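Local coordinates for phosphate-specific transport system accessory protein PhoU homolog (Streptococcus pneumoniae, PDB 2I0M) that probably helps regulate phosphate uptake, as a homodimeric, zinc-binding accessory protein of the phosphate-specific transport system, at residues A[105-110]-A[177-182]; A[140-145]-A[206-211]. One frame throughout, in Å; residues are numbered along the deposited sequence.

Overall arrangement
Both contacts reach helix 177-209, the last of seven, at its two ends. From the N terminus, helices 5-35, 39-66 and 74-105 come first; the loop after the third holds 105-110, and contact 1 closes a long excursion when this loop meets the start of the last helix at 177-182. Helix 117-136 leads to 140-145, and contact 2 closes the passage from there through helices 142-150, 152-168 and 177-209 to 206-211, so the two closures cross. Their centres lie about 42 Å apart on opposite sides of the chain's centre. Together they tie the ends of the last helix to the loop after helix 74-105 and the start of helix 142-150 in the all-helical PhoU fold.

Contact 1 of 2, residues A[105-110]-A[177-182]; sequences LQLKEN and IPNGTQ
Q106 and Q182 make the closest carbon contact across these segments: CB of Q106 lies 3.3 Å from CD of Q182, and CG of Q106 stands 3.7 Å from OE1 of Q182. CB of Q106 is over the face of the Q182 amide, nearly above its CD, while the Q106 amide leads away; the two amide planes are 78° apart, which rules out a stacked pair. In Q182, CG sits beside the backbone N (chi1 -65°), and the bend at chi2 lays the amide against the Q106 stem. Next to this contact, L107 contributes one branch, its CD2 resting 3.8 Å from CB of Q182. The same methyl approaches N179, whose side chain it crosses at about a right angle. The amide end of N179 faces the K108 backbone: as modelled, ND2 of N179 is 3.0 Å from K108 N, and OD1 of N179 is 2.9 Å from K108 O. This amide is probably turned over in the model, so the pairing remains undecided, although a reversed amide could form hydrogen bonds there.

One shell out, L107 O accepts a hydrogen bond from the NZ of K39, and the L107 side chain touches K37, linking the loop to the region just before and at the start of helix 39-66. On the other side, the opening turn of helix 177-209 is braced by T181, whose OG1 bonds to I177 O at 2.7 Å; T181 N reaches that oxygen from the opposite face of its carbonyl plane. The contact buries 263 Å² in all. Its chemistry implies apolar contacts of Q106 and L107 adjoining a polar spot at N179, whose weight depends on the orientation of its amide.

Contact 2 of 2, residues A[140-145]-A[206-211]; sequences HQASKA and YLETGE
L207 reaches across to H140 with a single methyl: CD2 of L207 is 3.9 Å from ND1 of H140. The same methyl stands 4.3 Å from the ring centroid, 28° off the ring normal, an off-centre CH-pi contact between obliquely crossing side chains. L207 also packs on F79 and S82 of helix 74-105, and its carbonyl accepts a hydrogen bond from R78, so this turn is held from a second helix as well.

E208 carries the polar part. With CG anti to the backbone N (chi1 -176°), its chain leaves toward the other segment and bends at chi2, and OE1 of E208 accepts from the backbone N of A142 at 3.0 Å. The N-H points almost straight at the oxygen (174°), which is met nearly along its C-O axis. CB of A142 flanks the same carboxylate oxygen at 3.5 Å. H140 O lies 3.1 Å from OE1 of E208, two acceptors whose probably mild repulsion would be offset by the A142 N-H and the helix dipole.

The helix ends at T209, and G210 leaves helical geometry with positive phi, though its N still bonds to Y206 O. A142 follows Q141, the N-cap residue: the last turn of helix 177-209 thus supplies a side-chain acceptor to an N-terminal N-H of helix 142-150, within the all-helical PhoU domain.

Contact 1 of 2, residues A[105-110]-A[177-182]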
ATOM      1  N   LEU A 105      -9.901 -18.544  -9.557  1.00 42.03           N
ATOM      2  CA  LEU A 105     -10.657 -19.701  -9.059  1.00 42.56           C
ATOM      3  C   LEU A 105     -12.158 -19.421  -9.011  1.00 42.92           C
ATOM      4  O   LEU A 105     -12.970 -20.344  -8.974  1.00 43.18           O
ATOM      5  CB  LEU A 105     -10.187 -20.102  -7.657  1.00 42.49           C
ATOM      6  CG  LEU A 105      -8.724 -20.440  -7.375  1.00 42.41           C
ATOM      7  CD1 LEU A 105      -8.560 -20.719  -5.886  1.00 42.31           C
ATOM      8  CD2 LEU A 105      -8.260 -21.624  -8.197  1.00 42.82           C
ATOM      9  N   GLN A 106     -12.512 -18.144  -9.010  1.00 43.49           N
ATOM     10  CA  GLN A 106     -13.897 -17.716  -8.918  1.00 44.26           C
ATOM     11  C   GLN A 106     -14.487 -17.448 -10.299  1.00 44.86           C
ATOM     12  O   GLN A 106     -15.694 -17.202 -10.435  1.00 44.78           O
ATOM     13  CB  GLN A 106     -14.008 -16.478  -8.018  1.00 44.25           C
ATOM     14  CG  GLN A 106     -13.476 -16.683  -6.594  1.00 44.37           C
ATOM     15  CD  GLN A 106     -14.282 -17.709  -5.810  1.00 45.03           C
ATOM     16  OE1 GLN A 106     -15.338 -17.401  -5.264  1.00 45.65           O
ATOM     17  NE2 GLN A 106     -13.778 -18.936  -5.748  1.00 44.78           N
ATOM     18  N   LEU A 107     -13.634 -17.508 -11.320  1.00 45.57           N
ATOM     19  CA  LEU A 107     -14.074 -17.280 -12.690  1.00 46.57           C
ATOM     20  C   LEU A 107     -14.894 -18.448 -13.246  1.00 47.50           C
ATOM     21  O   LEU A 107     -14.547 -19.618 -13.069  1.00 47.28           O
ATOM     22  CB  LEU A 107     -12.894 -16.954 -13.610  1.00 46.10           C
ATOM     23  CG  LEU A 107     -12.264 -15.559 -13.477  1.00 45.83           C
ATOM     24  CD1 LEU A 107     -11.115 -15.387 -14.463  1.00 44.45           C
ATOM     25  CD2 LEU A 107     -13.295 -14.449 -13.662  1.00 44.98           C
ATOM     26  N   LYS A 108     -15.993 -18.101 -13.907  1.00 48.92           N
ATOM     27  CA  LYS A 108     -16.855 -19.077 -14.568  1.00 50.49           C
ATOM     28  C   LYS A 108     -16.792 -18.871 -16.073  1.00 51.57           C
ATOM     29  O   LYS A 108     -16.747 -17.737 -16.560  1.00 51.49           O
ATOM     30  CB  LYS A 108     -18.306 -18.958 -14.080  1.00 50.33           C
ATOM     31  CG  LYS A 108     -18.489 -19.047 -12.565  1.00 50.42           C
ATOM     32  CD  LYS A 108     -18.393 -20.484 -12.057  1.00 50.72           C
ATOM     33  CE  LYS A 108     -18.797 -20.586 -10.588  1.00 50.95           C
ATOM     34  NZ  LYS A 108     -17.832 -19.902  -9.679  1.00 50.75           N
ATOM     35  N   GLU A 109     -16.780 -19.981 -16.802  1.00 53.21           N
ATOM     36  CA  GLU A 109     -16.732 -19.949 -18.252  1.00 54.78           C
ATOM     37  C   GLU A 109     -17.579 -21.067 -18.838  1.00 55.85           C
ATOM     38  O   GLU A 109     -17.140 -22.220 -18.824  1.00 56.13           O
ATOM     39  CB  GLU A 109     -15.292 -20.087 -18.748  1.00 54.87           C
ATOM     40  CG  GLU A 109     -14.586 -18.768 -19.019  1.00 55.56           C
ATOM     41  CD  GLU A 109     -13.947 -18.741 -20.397  1.00 56.08           C
ATOM     42  OE1 GLU A 109     -14.639 -19.091 -21.386  1.00 56.33           O
ATOM     43  OE2 GLU A 109     -12.760 -18.364 -20.495  1.00 56.21           O
ATOM     44  N   ASN A 110     -18.792 -20.776 -19.327  1.00 57.17           N
ATOM     45  CA  ASN A 110     -19.523 -19.490 -19.188  1.00 58.26           C
ATOM     46  C   ASN A 110     -18.914 -18.187 -19.763  1.00 59.01           C
ATOM     47  O   ASN A 110     -18.020 -18.232 -20.620  1.00 59.25           O
ATOM     48  CB  ASN A 110     -20.033 -19.296 -17.743  1.00 58.13           C
ATOM     49  CG  ASN A 110     -21.077 -20.333 -17.343  1.00 58.18           C
ATOM     50  OD1 ASN A 110     -21.674 -21.004 -18.192  1.00 57.55           O
ATOM     51  ND2 ASN A 110     -21.303 -20.466 -16.042  1.00 58.04           N
ATOM     52  N   ILE A 177     -22.328 -10.319 -13.193  1.00 53.23           N
ATOM     53  CA  ILE A 177     -21.518  -9.774 -12.096  1.00 52.65           C
ATOM     54  C   ILE A 177     -20.627 -10.733 -11.276  1.00 52.00           C
ATOM     55  O   ILE A 177     -19.686 -10.264 -10.629  1.00 51.85           O
ATOM     56  CB  ILE A 177     -22.378  -8.891 -11.124  1.00 52.73           C
ATOM     57  CG1 ILE A 177     -23.348  -9.745 -10.298  1.00 52.74           C
ATOM     58  CG2 ILE A 177     -23.104  -7.783 -11.895  1.00 52.90           C
ATOM     59  CD1 ILE A 177     -23.718  -9.146  -8.956  1.00 52.77           C
ATOM     60  N   PRO A 178     -20.932 -12.052 -11.258  1.00 51.37           N
ATOM     61  CA  PRO A 178     -19.957 -12.962 -10.644  1.00 50.74           C
ATOM     62  C   PRO A 178     -18.545 -12.738 -11.185  1.00 50.01           C
ATOM     63  O   PRO A 178     -17.621 -12.489 -10.407  1.00 49.79           O
ATOM     64  CB  PRO A 178     -20.470 -14.358 -11.039  1.00 50.70           C
ATOM     65  CG  PRO A 178     -21.556 -14.118 -12.053  1.00 51.17           C
ATOM     66  CD  PRO A 178     -22.123 -12.788 -11.716  1.00 51.27           C
ATOM     67  N   ASN A 179     -18.403 -12.800 -12.507  1.00 49.14           N
ATOM     68  CA  ASN A 179     -17.140 -12.548 -13.176  1.00 48.52           C
ATOM     69  C   ASN A 179     -16.710 -11.093 -13.119  1.00 48.20           C
ATOM     70  O   ASN A 179     -15.523 -10.801 -12.968  1.00 48.19           O
ATOM     71  CB  ASN A 179     -17.204 -13.000 -14.632  1.00 48.44           C
ATOM     72  CG  ASN A 179     -16.850 -14.461 -14.810  1.00 48.12           C
ATOM     73  OD1 ASN A 179     -16.517 -14.888 -15.911  1.00 48.17           O
ATOM     74  ND2 ASN A 179     -16.924 -15.236 -13.733  1.00 47.61           N
ATOM     75  N   GLY A 180     -17.678 -10.189 -13.253  1.00 47.69           N
ATOM     76  CA  GLY A 180     -17.419  -8.753 -13.222  1.00 46.96           C
ATOM     77  C   GLY A 180     -16.676  -8.378 -11.963  1.00 46.58           C
ATOM     78  O   GLY A 180     -15.580  -7.818 -12.028  1.00 46.57           O
ATOM     79  N   THR A 181     -17.279  -8.722 -10.823  1.00 46.21           N
ATOM     80  CA  THR A 181     -16.703  -8.528  -9.489  1.00 45.70           C
ATOM     81  C   THR A 181     -15.275  -9.080  -9.400  1.00 45.52           C
ATOM     82  O   THR A 181     -14.404  -8.471  -8.769  1.00 45.67           O
ATOM     83  CB  THR A 181     -17.601  -9.181  -8.402  1.00 45.64           C
ATOM     84  OG1 THR A 181     -18.957  -8.747  -8.569  1.00 45.69           O
ATOM     85  CG2 THR A 181     -17.148  -8.802  -7.007  1.00 46.25           C
ATOM     86  N   GLN A 182     -15.038 -10.216 -10.055  1.00 45.10           N
ATOM     87  CA  GLN A 182     -13.725 -10.855 -10.058  1.00 44.47           C
ATOM     88  C   GLN A 182     -12.699 -10.073 -10.885  1.00 44.26           C
ATOM     89  O   GLN A 182     -11.558  -9.883 -10.445  1.00 44.48           O
ATOM     90  CB  GLN A 182     -13.824 -12.320 -10.507  1.00 44.44           C
ATOM     91  CG  GLN A 182     -14.619 -13.234  -9.553  1.00 44.30           C
ATOM     92  CD  GLN A 182     -14.161 -13.147  -8.090  1.00 44.45           C
ATOM     93  OE1 GLN A 182     -12.962 -13.171  -7.795  1.00 44.30           O
ATOM     94  NE2 GLN A 182     -15.119 -13.054  -7.174  1.00 42.68           N
TER

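Contact 2 of 2, residues A[140-145]-A[206-211]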
ATOM      1  N   HIS A 140      21.301   2.296  -7.888  1.00 50.21           N
ATOM      2  CA  HIS A 140      20.964   3.365  -6.936  1.00 51.40           C
ATOM      3  C   HIS A 140      20.738   4.732  -7.627  1.00 51.55           C
ATOM      4  O   HIS A 140      20.854   5.782  -6.999  1.00 52.42           O
ATOM      5  CB  HIS A 140      22.038   3.485  -5.834  1.00 51.54           C
ATOM      6  CG  HIS A 140      22.340   2.200  -5.124  1.00 52.59           C
ATOM      7  ND1 HIS A 140      21.389   1.225  -4.898  1.00 53.16           N
ATOM      8  CD2 HIS A 140      23.488   1.742  -4.564  1.00 52.51           C
ATOM      9  CE1 HIS A 140      21.944   0.217  -4.247  1.00 52.86           C
ATOM     10  NE2 HIS A 140      23.215   0.507  -4.029  1.00 52.92           N
ATOM     11  N   GLN A 141      20.404   4.686  -8.917  1.00 51.47           N
ATOM     12  CA  GLN A 141      20.130   5.842  -9.775  1.00 50.83           C
ATOM     13  C   GLN A 141      18.710   6.402  -9.517  1.00 50.45           C
ATOM     14  O   GLN A 141      17.723   5.815  -9.988  1.00 50.52           O
ATOM     15  CB  GLN A 141      20.181   5.359 -11.229  1.00 51.08           C
ATOM     16  CG  GLN A 141      20.917   6.238 -12.200  1.00 51.90           C
ATOM     17  CD  GLN A 141      22.363   5.834 -12.352  1.00 52.66           C
ATOM     18  OE1 GLN A 141      22.769   5.336 -13.409  1.00 54.97           O
ATOM     19  NE2 GLN A 141      23.152   6.038 -11.305  1.00 51.51           N
ATOM     20  N   ALA A 142      18.604   7.528  -8.805  1.00 49.23           N
ATOM     21  CA  ALA A 142      17.317   8.209  -8.589  1.00 48.18           C
ATOM     22  C   ALA A 142      16.480   8.366  -9.866  1.00 47.42           C
ATOM     23  O   ALA A 142      15.276   8.123  -9.859  1.00 47.27           O
ATOM     24  CB  ALA A 142      17.533   9.571  -7.927  1.00 48.25           C
ATOM     25  N   SER A 143      17.129   8.738 -10.963  1.00 46.83           N
ATOM     26  CA  SER A 143      16.437   9.038 -12.224  1.00 46.19           C
ATOM     27  C   SER A 143      15.798   7.849 -12.924  1.00 46.00           C
ATOM     28  O   SER A 143      14.704   7.972 -13.463  1.00 45.91           O
ATOM     29  CB  SER A 143      17.372   9.754 -13.180  1.00 45.84           C
ATOM     30  OG  SER A 143      17.978  10.822 -12.493  1.00 44.23           O
ATOM     31  N   LYS A 144      16.468   6.707 -12.925  1.00 45.94           N
ATOM     32  CA  LYS A 144      15.827   5.505 -13.443  1.00 46.45           C
ATOM     33  C   LYS A 144      14.617   5.131 -12.558  1.00 45.87           C
ATOM     34  O   LYS A 144      13.559   4.793 -13.083  1.00 46.39           O
ATOM     35  CB  LYS A 144      16.818   4.333 -13.626  1.00 46.82           C
ATOM     36  CG  LYS A 144      18.166   4.724 -14.255  1.00 48.36           C
ATOM     37  CD  LYS A 144      18.730   3.661 -15.222  1.00 52.37           C
ATOM     38  CE  LYS A 144      18.890   2.295 -14.542  1.00 53.86           C
ATOM     39  NZ  LYS A 144      18.993   1.157 -15.532  1.00 54.01           N
ATOM     40  N   ALA A 145      14.759   5.242 -11.235  1.00 44.98           N
ATOM     41  CA  ALA A 145      13.631   5.029 -10.314  1.00 44.08           C
ATOM     42  C   ALA A 145      12.446   5.920 -10.660  1.00 43.62           C
ATOM     43  O   ALA A 145      11.332   5.436 -10.808  1.00 43.27           O
ATOM     44  CB  ALA A 145      14.052   5.246  -8.861  1.00 43.97           C
ATOM     45  N   TYR A 206      15.110   8.554  -2.125  1.00 43.15           N
ATOM     46  CA  TYR A 206      15.515   8.816  -0.745  1.00 43.32           C
ATOM     47  C   TYR A 206      16.933   8.326  -0.441  1.00 43.43           C
ATOM     48  O   TYR A 206      17.660   8.934   0.341  1.00 42.77           O
ATOM     49  CB  TYR A 206      14.509   8.173   0.222  1.00 44.24           C
ATOM     50  CG  TYR A 206      15.085   7.751   1.551  1.00 44.25           C
ATOM     51  CD1 TYR A 206      15.082   8.619   2.653  1.00 45.96           C
ATOM     52  CD2 TYR A 206      15.627   6.479   1.712  1.00 44.20           C
ATOM     53  CE1 TYR A 206      15.617   8.216   3.893  1.00 46.53           C
ATOM     54  CE2 TYR A 206      16.161   6.068   2.921  1.00 45.50           C
ATOM     55  CZ  TYR A 206      16.147   6.928   4.008  1.00 46.79           C
ATOM     56  OH  TYR A 206      16.691   6.487   5.196  1.00 48.55           O
ATOM     57  N   LEU A 207      17.310   7.212  -1.052  1.00 43.75           N
ATOM     58  CA  LEU A 207      18.628   6.632  -0.838  1.00 44.17           C
ATOM     59  C   LEU A 207      19.737   7.534  -1.424  1.00 44.84           C
ATOM     60  O   LEU A 207      20.752   7.796  -0.777  1.00 45.06           O
ATOM     61  CB  LEU A 207      18.654   5.201  -1.396  1.00 44.21           C
ATOM     62  CG  LEU A 207      19.925   4.350  -1.391  1.00 44.31           C
ATOM     63  CD1 LEU A 207      20.578   4.278  -0.009  1.00 44.06           C
ATOM     64  CD2 LEU A 207      19.620   2.968  -1.932  1.00 43.30           C
ATOM     65  N   GLU A 208      19.530   8.042  -2.630  1.00 45.59           N
ATOM     66  CA  GLU A 208      20.502   8.931  -3.237  1.00 46.71           C
ATOM     67  C   GLU A 208      20.433  10.334  -2.656  1.00 47.50           C
ATOM     68  O   GLU A 208      21.448  11.004  -2.501  1.00 47.44           O
ATOM     69  CB  GLU A 208      20.328   8.979  -4.754  1.00 46.79           C
ATOM     70  CG  GLU A 208      21.418   9.831  -5.428  1.00 48.18           C
ATOM     71  CD  GLU A 208      21.788   9.370  -6.818  1.00 48.34           C
ATOM     72  OE1 GLU A 208      20.931   8.823  -7.526  1.00 48.51           O
ATOM     73  OE2 GLU A 208      22.953   9.570  -7.207  1.00 51.15           O
ATOM     74  N   THR A 209      19.223  10.747  -2.305  1.00 48.70           N
ATOM     75  CA  THR A 209      18.903  12.111  -1.928  1.00 49.78           C
ATOM     76  C   THR A 209      19.039  12.363  -0.424  1.00 50.52           C
ATOM     77  O   THR A 209      19.609  13.369  -0.014  1.00 50.53           O
ATOM     78  CB  THR A 209      17.486  12.429  -2.448  1.00 49.89           C
ATOM     79  OG1 THR A 209      17.581  12.784  -3.835  1.00 50.76           O
ATOM     80  CG2 THR A 209      16.824  13.547  -1.693  1.00 51.31           C
ATOM     81  N   GLY A 210      18.528  11.451   0.395  1.00 51.66           N
ATOM     82  CA  GLY A 210      18.544  11.620   1.848  1.00 53.11           C
ATOM     83  C   GLY A 210      17.195  12.042   2.406  1.00 54.22           C
ATOM     84  O   GLY A 210      17.032  12.195   3.614  1.00 54.09           O
ATOM     85  N   GLU A 211      16.232  12.227   1.512  1.00 55.47           N
ATOM     86  CA  GLU A 211      14.899  12.676   1.862  1.00 56.92           C
ATOM     87  C   GLU A 211      13.890  11.844   1.093  1.00 57.58           C
ATOM     88  O   GLU A 211      14.019  11.663  -0.116  1.00 57.59           O
ATOM     89  CB  GLU A 211      14.733  14.153   1.501  1.00 56.76           C
ATOM     90  CG  GLU A 211      13.398  14.778   1.930  1.00 57.29           C
ATOM     91  CD  GLU A 211      13.425  16.298   1.921  1.00 58.32           C
ATOM     92  OE1 GLU A 211      14.524  16.888   1.718  1.00 59.74           O
ATOM     93  OE2 GLU A 211      12.345  16.914   2.123  1.00 60.61           O
TER